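Local coordinates for lipase-specific foldase (Burkholderia glumae, PDB 2ES4), which helps the extracellular lipase of this bacterium to fold while the enzyme passes through the periplasm, at residues E98-P101 with A102-D105; G247-P250 with D251-R254. All coordinates share one frame; numbering follows the deposited sequence.

Interaction 1 of 2, residues E98-P101 with A102-D105; sequences ELTP and AALD
L104 N donates to T100 O at 2.9 Å. The N-H of L104 meets the carbonyl almost end-on, with a C=O...N angle of 167°. T100 also receives a bond on its side chain. Its OG1 accepts from A103 N at 3.0 Å. The torsion that does this is chi1 at 63°, which sets OG1 between the backbone N and the carbonyl carbon of T100 and turns it over the first turn of the helix. There it also lies 3.2 Å from A103 CB, so the methyl sits close beside the hydroxyl.

T100 is the N-cap of helix 101-116, and P101 follows as the first helical residue. Proline suits this place because its nitrogen carries no hydrogen, and nitrogens of the first turn have no carbonyl of the helix to bond. P101 O takes the next bond, from D105 N at 3.0 Å.

L99 packs against the first turn. Its CB lies 4.1 Å from A103 CB. Its branch CD1 reaches the backbone at L104 CA, also at 4.1 Å, and faces L104 CD1 more loosely. L104 in turn touches L93 and Q96 of the preceding loop. The carboxylate of D105 leads away from this turn. OD1 bonds W129 NE1 and R133 NH1 of helix 120-137, and OD2 pairs with R109 one turn further along the same helix as D105.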
loop_
_atom_site.group_PDB
_atom_site.type_symbol
_atom_site.label_atom_id
_atom_site.label_comp_id
_atom_site.label_asym_id
_atom_site.label_seq_id
_atom_site.Cartn_x
_atom_site.Cartn_y
_atom_site.Cartn_z
ATOM N N GLU B 98 14.624 14.056 -6.268
ATOM C CA GLU B 98 14.445 14.784 -7.521
ATOM C C GLU B 98 15.138 16.136 -7.495
ATOM O O GLU B 98 15.011 16.918 -8.440
ATOM C CB GLU B 98 12.956 15.007 -7.803
ATOM C CG GLU B 98 12.117 13.766 -7.753
ATOM C CD GLU B 98 10.645 14.019 -7.981
ATOM O OE1 GLU B 98 10.033 14.777 -7.200
ATOM O OE2 GLU B 98 10.098 13.434 -8.934
ATOM N N LEU B 99 15.847 16.424 -6.406
ATOM C CA LEU B 99 16.532 17.703 -6.248
ATOM C C LEU B 99 17.979 17.548 -5.839
ATOM O O LEU B 99 18.364 16.547 -5.231
ATOM C CB LEU B 99 15.819 18.559 -5.195
ATOM C CG LEU B 99 14.348 18.932 -5.392
ATOM C CD1 LEU B 99 13.814 19.601 -4.156
ATOM C CD2 LEU B 99 14.194 19.806 -6.620
ATOM N N THR B 100 18.787 18.543 -6.195
ATOM C CA THR B 100 20.195 18.555 -5.821
ATOM C C THR B 100 20.190 18.976 -4.354
ATOM O O THR B 100 19.212 19.590 -3.897
ATOM C CB THR B 100 20.995 19.597 -6.645
ATOM O OG1 THR B 100 20.505 20.912 -6.371
ATOM C CG2 THR B 100 20.906 19.301 -8.116
ATOM N N PRO B 101 21.250 18.636 -3.585
ATOM C CA PRO B 101 21.281 19.034 -2.171
ATOM C C PRO B 101 21.047 20.540 -1.980
ATOM O O PRO B 101 20.296 20.946 -1.090
ATOM C CB PRO B 101 22.686 18.628 -1.748
ATOM C CG PRO B 101 22.921 17.394 -2.563
ATOM C CD PRO B 101 22.428 17.800 -3.908
ATOM N N ALA B 102 21.610 21.340 -2.889
ATOM C CA ALA B 102 21.466 22.795 -2.862
ATOM C C ALA B 102 20.025 23.224 -3.123
ATOM O O ALA B 102 19.488 24.061 -2.399
ATOM C CB ALA B 102 22.392 23.438 -3.875
ATOM N N ALA B 103 19.396 22.619 -4.135
ATOM C CA ALA B 103 18.005 22.926 -4.479
ATOM C C ALA B 103 17.075 22.567 -3.328
ATOM O O ALA B 103 16.141 23.311 -3.024
ATOM C CB ALA B 103 17.595 22.179 -5.713
ATOM N N LEU B 104 17.373 21.452 -2.661
ATOM C CA LEU B 104 16.588 20.992 -1.520
ATOM C C LEU B 104 16.652 22.007 -0.385
ATOM O O LEU B 104 15.617 22.413 0.149
ATOM C CB LEU B 104 17.094 19.631 -1.033
ATOM C CG LEU B 104 16.443 19.013 0.210
ATOM C CD1 LEU B 104 14.951 18.785 -0.016
ATOM C CD2 LEU B 104 17.147 17.717 0.544
ATOM N N ASP B 105 17.867 22.442 -0.056
ATOM C CA ASP B 105 18.077 23.418 1.007
ATOM C C ASP B 105 17.334 24.719 0.722
ATOM O O ASP B 105 16.685 25.265 1.613
ATOM C CB ASP B 105 19.563 23.709 1.193
ATOM C CG ASP B 105 19.822 24.651 2.351
ATOM O OD1 ASP B 105 19.616 24.231 3.507
ATOM O OD2 ASP B 105 20.191 25.818 2.100
#

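Interaction 2 of 2, residues G247-P250 with D251-R254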
loop_
_atom_site.group_PDB
_atom_site.type_symbol
_atom_site.label_atom_id
_atom_site.label_comp_id
_atom_site.label_asym_id
_atom_site.label_seq_id
_atom_site.Cartn_x
_atom_site.Cartn_y
_atom_site.Cartn_z
ATOM N N GLY B 247 -25.396 -15.579 6.220
ATOM C CA GLY B 247 -26.485 -15.654 5.260
ATOM C C GLY B 247 -27.731 -14.913 5.698
ATOM O O GLY B 247 -28.847 -15.308 5.346
ATOM N N ALA B 248 -27.543 -13.829 6.452
ATOM C CA ALA B 248 -28.659 -13.026 6.940
ATOM C C ALA B 248 -29.475 -12.427 5.810
ATOM O O ALA B 248 -28.926 -11.909 4.831
ATOM C CB ALA B 248 -28.159 -11.920 7.857
ATOM N N THR B 249 -30.793 -12.539 5.929
ATOM C CA THR B 249 -31.706 -11.973 4.944
ATOM C C THR B 249 -31.649 -10.451 5.159
ATOM O O THR B 249 -31.085 -9.997 6.162
ATOM C CB THR B 249 -33.160 -12.449 5.197
ATOM O OG1 THR B 249 -33.617 -11.946 6.457
ATOM C CG2 THR B 249 -33.259 -13.953 5.151
ATOM N N PRO B 250 -32.192 -9.648 4.220
ATOM C CA PRO B 250 -32.163 -8.194 4.409
ATOM C C PRO B 250 -32.851 -7.730 5.697
ATOM O O PRO B 250 -32.361 -6.813 6.361
ATOM C CB PRO B 250 -32.897 -7.700 3.189
ATOM C CG PRO B 250 -32.478 -8.705 2.148
ATOM C CD PRO B 250 -32.641 -9.972 2.846
ATOM N N ASP B 251 -33.942 -8.405 6.075
ATOM C CA ASP B 251 -34.674 -8.071 7.301
ATOM C C ASP B 251 -33.864 -8.392 8.548
ATOM O O ASP B 251 -33.852 -7.605 9.497
ATOM C CB ASP B 251 -36.021 -8.800 7.375
ATOM C CG ASP B 251 -37.054 -8.236 6.412
ATOM O OD1 ASP B 251 -37.055 -7.012 6.159
ATOM O OD2 ASP B 251 -37.883 -9.025 5.909
ATOM N N GLN B 252 -33.168 -9.531 8.535
ATOM C CA GLN B 252 -32.340 -9.936 9.671
ATOM C C GLN B 252 -31.142 -9.008 9.808
ATOM O O GLN B 252 -30.762 -8.632 10.922
ATOM C CB GLN B 252 -31.849 -11.365 9.509
ATOM C CG GLN B 252 -32.944 -12.410 9.509
ATOM C CD GLN B 252 -32.402 -13.801 9.275
ATOM O OE1 GLN B 252 -31.610 -14.029 8.360
ATOM N NE2 GLN B 252 -32.818 -14.743 10.114
ATOM N N MET B 253 -30.570 -8.627 8.667
ATOM C CA MET B 253 -29.431 -7.713 8.629
ATOM C C MET B 253 -29.854 -6.378 9.241
ATOM O O MET B 253 -29.182 -5.865 10.127
ATOM C CB MET B 253 -28.968 -7.497 7.189
ATOM C CG MET B 253 -27.849 -6.478 7.025
ATOM S SD MET B 253 -26.265 -6.953 7.729
ATOM C CE MET B 253 -25.599 -7.922 6.389
ATOM N N ARG B 254 -31.008 -5.872 8.811
ATOM C CA ARG B 254 -31.534 -4.612 9.319
ATOM C C ARG B 254 -31.782 -4.672 10.822
ATOM O O ARG B 254 -31.339 -3.793 11.549
ATOM C CB ARG B 254 -32.839 -4.244 8.626
ATOM C CG ARG B 254 -33.377 -2.852 9.007
ATOM C CD ARG B 254 -34.757 -2.570 8.437
ATOM N NE ARG B 254 -34.812 -2.698 6.979
ATOM C CZ ARG B 254 -35.393 -3.707 6.334
ATOM N NH1 ARG B 254 -35.979 -4.687 7.016
ATOM N NH2 ARG B 254 -35.372 -3.752 5.011
#
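Two torsions bring T249 and Q252 together. With chi1 at 64°, T249 OG1 turns toward the helix that follows. The Q252 side chain leaves with CG anti to its own carbonyl carbon (chi1 -64°), runs on extended, and carries its amide back to the residue before the helix. The result is a capping box at the start of helix 250-258, with T249 as N-cap. Q252 N gives its hydrogen to T249 OG1 at 3.2 Å. In return, T249 N donates to Q252 OE1 at 3.0 Å, a nearly straight bond that falls on a lone pair in the plane of the amide. OE1 also lies 3.4 Å from A248 CA. Q252 CG comes within 3.2 Å of T249 OG1, where the two side chains slant across each other.

The main-chain bonds of the first turn then begin. M253 N donates to T249 O, and R254 N to P250 O. P250 opens the helix, and its ring packs on Q274 and E277 of helix 263-294. G247 ends the preceding helix 221-245 in a Schellman motif, with the positive phi that glycine adopts easily. The loop thus runs from the C-terminal Schellman motif of one helix to the capping box of the next. A248 and M253 are buried. M253 touches I240, L243 and Q244 of helix 221-245 and also A269 and Q273 of helix 263-294, while A248 O accepts from Q273 NE2.

Along the helix, D251 and R254 form a salt bridge. R254 NH1 meets D251 OD1 at 2.7 Å, in the guanidinium plane and on the anti lone pair of the carboxylate oxygen.

How the interactions relate
Interaction 1 comes first along the chain, at the start of helix 101-116. Interaction 2 follows much later, at the start of helix 250-258. Their centres are 59 Å apart and their nearest atoms about 44 Å, on opposite sides of the chain's centre. They share no helix and do not touch. Both belong to an elongated, all-helical chain without strands, in which these two loops each lead into a capped helix start. The same local solution, a threonine N-cap followed by proline, is used at both places. The surroundings differ: residues 98-105 form a surface contact beside helix 120-137, whereas residues 247-254 are partly buried against helices 221-245 and 263-294.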